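Local coordinates for ParB-C (Sulfolobus sp. NOB8H2, PDB 4RS7), which probably binds DNA through a histone-like fold as part of the archaeal plasmid DNA segregation machinery, and pairs with a second copy of itself, at residues R35-E38 and A39-K42; R75-F78 and R79-R83. All blocks are in the same frame, centred on the assembly; numbering follows the deposited sequence.

Contact 1 of 2, residues R35-E38 and A39-K42; sequences RNME and AIYK
Two successive turns of the long helix 24-50, the central helix of this histone-like fold, meet through i to i+4 side-chain pairs on different faces of the helix. On one of them Glu38 and Lys42 form a salt bridge, with OE2 of Glu38 2.7 Å from NZ of Lys42. Glu38 reaches it with CG anti to its backbone N (chi1 -174°) and an extended chain beyond. Lys42 bends only at its last torsion (chi4 53°), which brings NZ to OE2 from well out of the carboxylate plane; OE1 of Glu38 stays 4.0 Å from that NZ, so one oxygen carries the bridge. The same two residues share the backbone bond from Lys42 N to Glu38 O, 3.0 Å long. On the buried side, Met37, present as selenomethionine, runs beside Tyr41 and points the same way. Its CG comes in the ring plane to the edge of Tyr41, 3.9 Å from CE1, while Met37 O lies 3.2 Å from CD1 of Tyr41. The Tyr41 ring also meets Tyr41 of the second subunit, their planes at about 50°. Both pairs thus lie at the dimer interface: a single-oxygen salt bridge with aromatic residues of the second subunit packed beside it, and a Met-Tyr pair joined at the ring edge.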
ATOM      1  N   ARG A  35      -5.801  10.676  -6.127  1.00 19.16           N
ATOM      2  CA  ARG A  35      -4.677  11.465  -5.632  1.00 17.78           C
ATOM      3  C   ARG A  35      -4.419  11.210  -4.149  1.00 17.15           C
ATOM      4  O   ARG A  35      -3.276  11.028  -3.735  1.00 20.85           O
ATOM      5  CB  ARG A  35      -4.916  12.963  -5.867  1.00 21.26           C
ATOM      6  CG  ARG A  35      -4.890  13.387  -7.325  1.00 24.95           C
ATOM      7  CD  ARG A  35      -3.603  12.964  -8.010  1.00 23.38           C
ATOM      8  NE  ARG A  35      -3.462  13.599  -9.316  1.00 32.92           N
ATOM      9  CZ  ARG A  35      -2.598  13.217 -10.252  1.00 33.37           C
ATOM     10  NH1 ARG A  35      -1.794  12.185 -10.034  1.00 31.62           N
ATOM     11  NH2 ARG A  35      -2.546  13.864 -11.412  1.00 29.35           N
ATOM     12  N   ASN A  36      -5.483  11.201  -3.351  1.00 22.27           N
ATOM     13  CA  ASN A  36      -5.349  11.004  -1.911  1.00 18.37           C
ATOM     14  C   ASN A  36      -4.749   9.646  -1.559  1.00 23.02           C
ATOM     15  O   ASN A  36      -3.980   9.517  -0.601  1.00 19.45           O
ATOM     16  CB  ASN A  36      -6.700  11.176  -1.205  1.00 28.10           C
ATOM     17  CG  ASN A  36      -7.206  12.611  -1.242  1.00 33.09           C
ATOM     18  OD1 ASN A  36      -6.473  13.535  -1.603  1.00 36.30           O
ATOM     19  ND2 ASN A  36      -8.462  12.803  -0.856  1.00 33.71           N
HETATM   20  N   MSE A  37      -5.106   8.635  -2.343  1.00 16.22           N
HETATM   21  CA  MSE A  37      -4.632   7.274  -2.123  1.00 17.39           C
HETATM   22  C   MSE A  37      -3.106   7.188  -2.187  1.00 16.86           C
HETATM   23  O   MSE A  37      -2.485   6.401  -1.463  1.00 18.02           O
HETATM   24  CB  MSE A  37      -5.242   6.341  -3.166  1.00 15.28           C
HETATM   25  CG  MSE A  37      -5.301   4.900  -2.745  1.00 31.58           C
HETATM   26 SE   MSE A  37      -6.784   4.585  -1.531  1.00 28.37          SE
HETATM   27  CE  MSE A  37      -8.147   4.044  -2.816  1.00 30.56           C
ATOM     28  N   GLU A  38      -2.502   7.987  -3.059  1.00 15.76           N
ATOM     29  CA  GLU A  38      -1.049   7.966  -3.203  1.00 17.84           C
ATOM     30  C   GLU A  38      -0.359   8.294  -1.880  1.00 16.62           C
ATOM     31  O   GLU A  38       0.646   7.678  -1.524  1.00 13.54           O
ATOM     32  CB  GLU A  38      -0.584   8.928  -4.303  1.00 20.64           C
ATOM     33  CG  GLU A  38       0.910   8.842  -4.603  1.00 17.60           C
ATOM     34  CD  GLU A  38       1.337   9.706  -5.788  1.00 25.26           C
ATOM     35  OE1 GLU A  38       0.534  10.536  -6.256  1.00 27.42           O
ATOM     36  OE2 GLU A  38       2.480   9.549  -6.257  1.00 26.49           O
ATOM     37  N   ALA A  39      -0.910   9.258  -1.148  1.00 15.98           N
ATOM     38  CA  ALA A  39      -0.314   9.691   0.112  1.00 16.19           C
ATOM     39  C   ALA A  39      -0.230   8.555   1.134  1.00 14.00           C
ATOM     40  O   ALA A  39       0.691   8.505   1.944  1.00  9.10           O
ATOM     41  CB  ALA A  39      -1.074  10.878   0.684  1.00 19.75           C
ATOM     42  N   ILE A  40      -1.187   7.634   1.087  1.00 13.27           N
ATOM     43  CA  ILE A  40      -1.178   6.511   2.014  1.00 14.23           C
ATOM     44  C   ILE A  40       0.037   5.617   1.761  1.00 14.71           C
ATOM     45  O   ILE A  40       0.738   5.222   2.692  1.00 10.00           O
ATOM     46  CB  ILE A  40      -2.494   5.698   1.942  1.00 11.84           C
ATOM     47  CG1 ILE A  40      -3.675   6.584   2.343  1.00 17.58           C
ATOM     48  CG2 ILE A  40      -2.427   4.478   2.844  1.00 12.74           C
ATOM     49  CD1 ILE A  40      -5.024   5.920   2.217  1.00 21.10           C
ATOM     50  N   TYR A  41       0.299   5.317   0.497  1.00 10.64           N
ATOM     51  CA  TYR A  41       1.431   4.465   0.159  1.00 15.29           C
ATOM     52  C   TYR A  41       2.769   5.179   0.373  1.00 13.92           C
ATOM     53  O   TYR A  41       3.779   4.542   0.684  1.00 12.53           O
ATOM     54  CB  TYR A  41       1.262   3.899  -1.255  1.00 10.58           C
ATOM     55  CG  TYR A  41       0.076   2.967  -1.314  1.00 12.91           C
ATOM     56  CD1 TYR A  41      -1.200   3.454  -1.574  1.00 17.44           C
ATOM     57  CD2 TYR A  41       0.217   1.608  -1.057  1.00 13.70           C
ATOM     58  CE1 TYR A  41      -2.298   2.611  -1.604  1.00 15.64           C
ATOM     59  CE2 TYR A  41      -0.881   0.752  -1.083  1.00 11.24           C
ATOM     60  CZ  TYR A  41      -2.134   1.265  -1.359  1.00 15.61           C
ATOM     61  OH  TYR A  41      -3.234   0.437  -1.391  1.00 14.32           O
ATOM     62  N   LYS A  42       2.761   6.503   0.236  1.00 12.54           N
ATOM     63  CA  LYS A  42       3.931   7.312   0.570  1.00 13.99           C
ATOM     64  C   LYS A  42       4.227   7.264   2.067  1.00 11.13           C
ATOM     65  O   LYS A  42       5.382   7.173   2.471  1.00 12.29           O
ATOM     66  CB  LYS A  42       3.734   8.769   0.140  1.00 11.01           C
ATOM     67  CG  LYS A  42       4.008   9.035  -1.330  1.00 13.89           C
ATOM     68  CD  LYS A  42       3.950  10.536  -1.621  1.00 19.96           C
ATOM     69  CE  LYS A  42       4.506  10.849  -2.992  1.00 32.19           C
ATOM     70  NZ  LYS A  42       3.846  10.012  -4.024  1.00 41.06           N
TER

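Contact 2 of 2, residues R75-F78 and R79-R83; sequences RPYF and RLFSR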
ATOM      1  N   ARG A  75       4.515  -6.887   0.999  1.00 12.75           N
ATOM      2  CA  ARG A  75       3.786  -7.501  -0.110  1.00 17.20           C
ATOM      3  C   ARG A  75       2.390  -8.019   0.282  1.00 16.15           C
ATOM      4  O   ARG A  75       1.422  -7.806  -0.446  1.00 17.99           O
ATOM      5  CB  ARG A  75       4.608  -8.613  -0.768  1.00 19.93           C
ATOM      6  CG  ARG A  75       3.810  -9.458  -1.756  1.00 30.02           C
ATOM      7  CD  ARG A  75       3.115  -8.598  -2.808  1.00 20.41           C
ATOM      8  NE  ARG A  75       2.312  -9.406  -3.721  1.00 26.90           N
ATOM      9  CZ  ARG A  75       1.035  -9.723  -3.522  1.00 24.80           C
ATOM     10  NH1 ARG A  75       0.400  -9.298  -2.439  1.00 19.94           N
ATOM     11  NH2 ARG A  75       0.391 -10.467  -4.410  1.00 23.27           N
ATOM     12  N   PRO A  76       2.281  -8.707   1.429  1.00 16.63           N
ATOM     13  CA  PRO A  76       0.960  -9.198   1.842  1.00 18.78           C
ATOM     14  C   PRO A  76      -0.060  -8.078   2.054  1.00 18.47           C
ATOM     15  O   PRO A  76      -1.260  -8.345   2.065  1.00 19.61           O
ATOM     16  CB  PRO A  76       1.250  -9.901   3.174  1.00 19.49           C
ATOM     17  CG  PRO A  76       2.686 -10.290   3.088  1.00 18.29           C
ATOM     18  CD  PRO A  76       3.346  -9.164   2.336  1.00 15.65           C
ATOM     19  N   TYR A  77       0.415  -6.845   2.213  1.00 13.70           N
ATOM     20  CA  TYR A  77      -0.463  -5.701   2.456  1.00 15.41           C
ATOM     21  C   TYR A  77      -0.936  -5.028   1.167  1.00 17.10           C
ATOM     22  O   TYR A  77      -1.825  -4.177   1.201  1.00 17.25           O
ATOM     23  CB  TYR A  77       0.250  -4.661   3.322  1.00 14.47           C
ATOM     24  CG  TYR A  77       0.703  -5.171   4.675  1.00 14.41           C
ATOM     25  CD1 TYR A  77       1.880  -4.705   5.246  1.00 13.47           C
ATOM     26  CD2 TYR A  77      -0.049  -6.096   5.388  1.00 19.77           C
ATOM     27  CE1 TYR A  77       2.304  -5.152   6.480  1.00 16.48           C
ATOM     28  CE2 TYR A  77       0.368  -6.550   6.632  1.00 17.47           C
ATOM     29  CZ  TYR A  77       1.548  -6.071   7.170  1.00 21.07           C
ATOM     30  OH  TYR A  77       1.984  -6.507   8.400  1.00 23.24           O
ATOM     31  N   PHE A  78      -0.322  -5.392   0.046  1.00 14.45           N
ATOM     32  CA  PHE A  78      -0.657  -4.803  -1.251  1.00 13.90           C
ATOM     33  C   PHE A  78      -1.922  -5.449  -1.806  1.00 15.97           C
ATOM     34  O   PHE A  78      -1.875  -6.190  -2.787  1.00 14.98           O
ATOM     35  CB  PHE A  78       0.490  -4.993  -2.249  1.00 14.56           C
ATOM     36  CG  PHE A  78       1.696  -4.127  -1.983  1.00 16.45           C
ATOM     37  CD1 PHE A  78       2.923  -4.443  -2.547  1.00 17.96           C
ATOM     38  CD2 PHE A  78       1.605  -2.996  -1.192  1.00 14.53           C
ATOM     39  CE1 PHE A  78       4.037  -3.650  -2.322  1.00 15.53           C
ATOM     40  CE2 PHE A  78       2.714  -2.199  -0.964  1.00 17.47           C
ATOM     41  CZ  PHE A  78       3.929  -2.526  -1.527  1.00 16.86           C
ATOM     42  N   ARG A  79      -3.051  -5.173  -1.164  1.00 16.35           N
ATOM     43  CA  ARG A  79      -4.314  -5.786  -1.543  1.00 16.33           C
ATOM     44  C   ARG A  79      -5.467  -4.967  -0.992  1.00 17.69           C
ATOM     45  O   ARG A  79      -5.264  -4.048  -0.201  1.00 15.21           O
ATOM     46  CB  ARG A  79      -4.388  -7.213  -0.986  1.00 18.18           C
ATOM     47  CG  ARG A  79      -4.418  -7.272   0.540  1.00 13.42           C
ATOM     48  CD  ARG A  79      -4.255  -8.700   1.075  1.00 19.17           C
ATOM     49  NE  ARG A  79      -4.068  -8.697   2.525  1.00 17.58           N
ATOM     50  CZ  ARG A  79      -5.059  -8.672   3.411  1.00 20.74           C
ATOM     51  NH1 ARG A  79      -6.321  -8.663   3.003  1.00 19.08           N
ATOM     52  NH2 ARG A  79      -4.791  -8.664   4.707  1.00 27.94           N
ATOM     53  N   LEU A  80      -6.683  -5.296  -1.416  1.00 13.55           N
ATOM     54  CA  LEU A  80      -7.866  -4.708  -0.811  1.00 17.24           C
ATOM     55  C   LEU A  80      -8.227  -5.539   0.415  1.00 20.21           C
ATOM     56  O   LEU A  80      -8.576  -6.712   0.282  1.00 16.59           O
ATOM     57  CB  LEU A  80      -9.035  -4.705  -1.802  1.00 17.20           C
ATOM     58  CG  LEU A  80     -10.350  -4.092  -1.312  1.00 13.48           C
ATOM     59  CD1 LEU A  80     -10.157  -2.632  -0.896  1.00 15.12           C
ATOM     60  CD2 LEU A  80     -11.412  -4.198  -2.391  1.00 22.92           C
ATOM     61  N   PHE A  81      -8.111  -4.948   1.603  1.00 18.40           N
ATOM     62  CA  PHE A  81      -8.531  -5.623   2.830  1.00 19.74           C
ATOM     63  C   PHE A  81     -10.041  -5.818   2.773  1.00 19.64           C
ATOM     64  O   PHE A  81     -10.758  -4.944   2.296  1.00 20.02           O
ATOM     65  CB  PHE A  81      -8.167  -4.795   4.065  1.00 17.38           C
ATOM     66  CG  PHE A  81      -6.690  -4.741   4.357  1.00 20.88           C
ATOM     67  CD1 PHE A  81      -5.807  -4.175   3.453  1.00 19.29           C
ATOM     68  CD2 PHE A  81      -6.190  -5.234   5.553  1.00 25.22           C
ATOM     69  CE1 PHE A  81      -4.451  -4.118   3.725  1.00 21.84           C
ATOM     70  CE2 PHE A  81      -4.835  -5.178   5.833  1.00 28.17           C
ATOM     71  CZ  PHE A  81      -3.964  -4.619   4.919  1.00 24.10           C
ATOM     72  N   SER A  82     -10.525  -6.961   3.248  1.00 21.10           N
ATOM     73  CA  SER A  82     -11.959  -7.226   3.237  1.00 17.40           C
ATOM     74  C   SER A  82     -12.683  -6.289   4.199  1.00 24.22           C
ATOM     75  O   SER A  82     -12.075  -5.737   5.117  1.00 21.59           O
ATOM     76  CB  SER A  82     -12.249  -8.687   3.604  1.00 24.68           C
ATOM     77  OG  SER A  82     -11.951  -8.944   4.966  1.00 26.25           O
ATOM     78  N   ARG A  83     -13.982  -6.108   3.981  1.00 24.71           N
ATOM     79  CA  ARG A  83     -14.789  -5.274   4.865  1.00 30.17           C
ATOM     80  C   ARG A  83     -14.721  -5.802   6.291  1.00 25.62           C
ATOM     81  O   ARG A  83     -14.762  -5.031   7.247  1.00 30.59           O
ATOM     82  CB  ARG A  83     -16.247  -5.208   4.394  1.00 24.77           C
ATOM     83  CG  ARG A  83     -16.426  -4.585   3.015  1.00 29.48           C
ATOM     84  CD  ARG A  83     -17.883  -4.226   2.727  1.00 35.37           C
ATOM     85  NE  ARG A  83     -18.098  -2.781   2.750  1.00 41.00           N
ATOM     86  CZ  ARG A  83     -18.468  -2.097   3.829  1.00 47.51           C
ATOM     87  NH1 ARG A  83     -18.675  -2.723   4.982  1.00 38.97           N
ATOM     88  NH2 ARG A  83     -18.634  -0.784   3.758  1.00 41.09           N
TER
HETATM   89  O   HOH W   1      -3.243  -1.947   0.070  1.00 14.28           O
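Arg79 is hydrogen-bonded twice to the residues just before it. Its NE donates to Pro76 O at 2.9 Å, the acceptor sitting at the guanidinium edge, near its plane. The donor lies almost in line with the C=O bond (170°), although the N-H itself is bent at 135°. Arg79 can reach back this way because CG lies between the backbone N and the carbonyl carbon (chi1 65°) and the chain then runs extended to NE. A weak backbone bond of 2.8 Å from Arg79 N to Tyr77 O closes an inverse gamma turn centred on Phe78, the point where the 3-10 segment 75-77 gives way to the extended chain leading to helix 83-86. A water lies 2.9 Å from both Tyr77 O and Arg79 O and links the two carbonyls. NH1 of Arg79 is salt-bridged to Glu85. The aromatic contact is Phe81 with Tyr77: CZ of Phe81 approaches CD2 of Tyr77 obliquely at 4.2 Å. NH2 of Arg79 lies 3.6 Å above one face of the Phe81 ring, displaced toward its rim. Tyr77 OH bonds to Trp34 O of the second subunit, and the Phe78 ring stacks on Phe78 of that subunit.

Overall arrangement
Contact 1 lies within helix 24-50, its centre about 5 Å from the centre of the chain, and contact 2 in the connection between helices 63-74 and 83-86, its centre about 11 Å from the centre of the chain. Their centres are about 15 Å apart and their nearest atoms about 4 Å, without touching inside one chain. The second subunit joins them instead: Glu38 packs on Tyr77 of that subunit and Lys42 on its Phe81, so the charged flank of contact 1 runs against the aromatic pair of contact 2 from the partner. Phe81 N also bonds to Ser45 OG of the second subunit, just beyond 39-42. Both contacts therefore belong to one dimer interface.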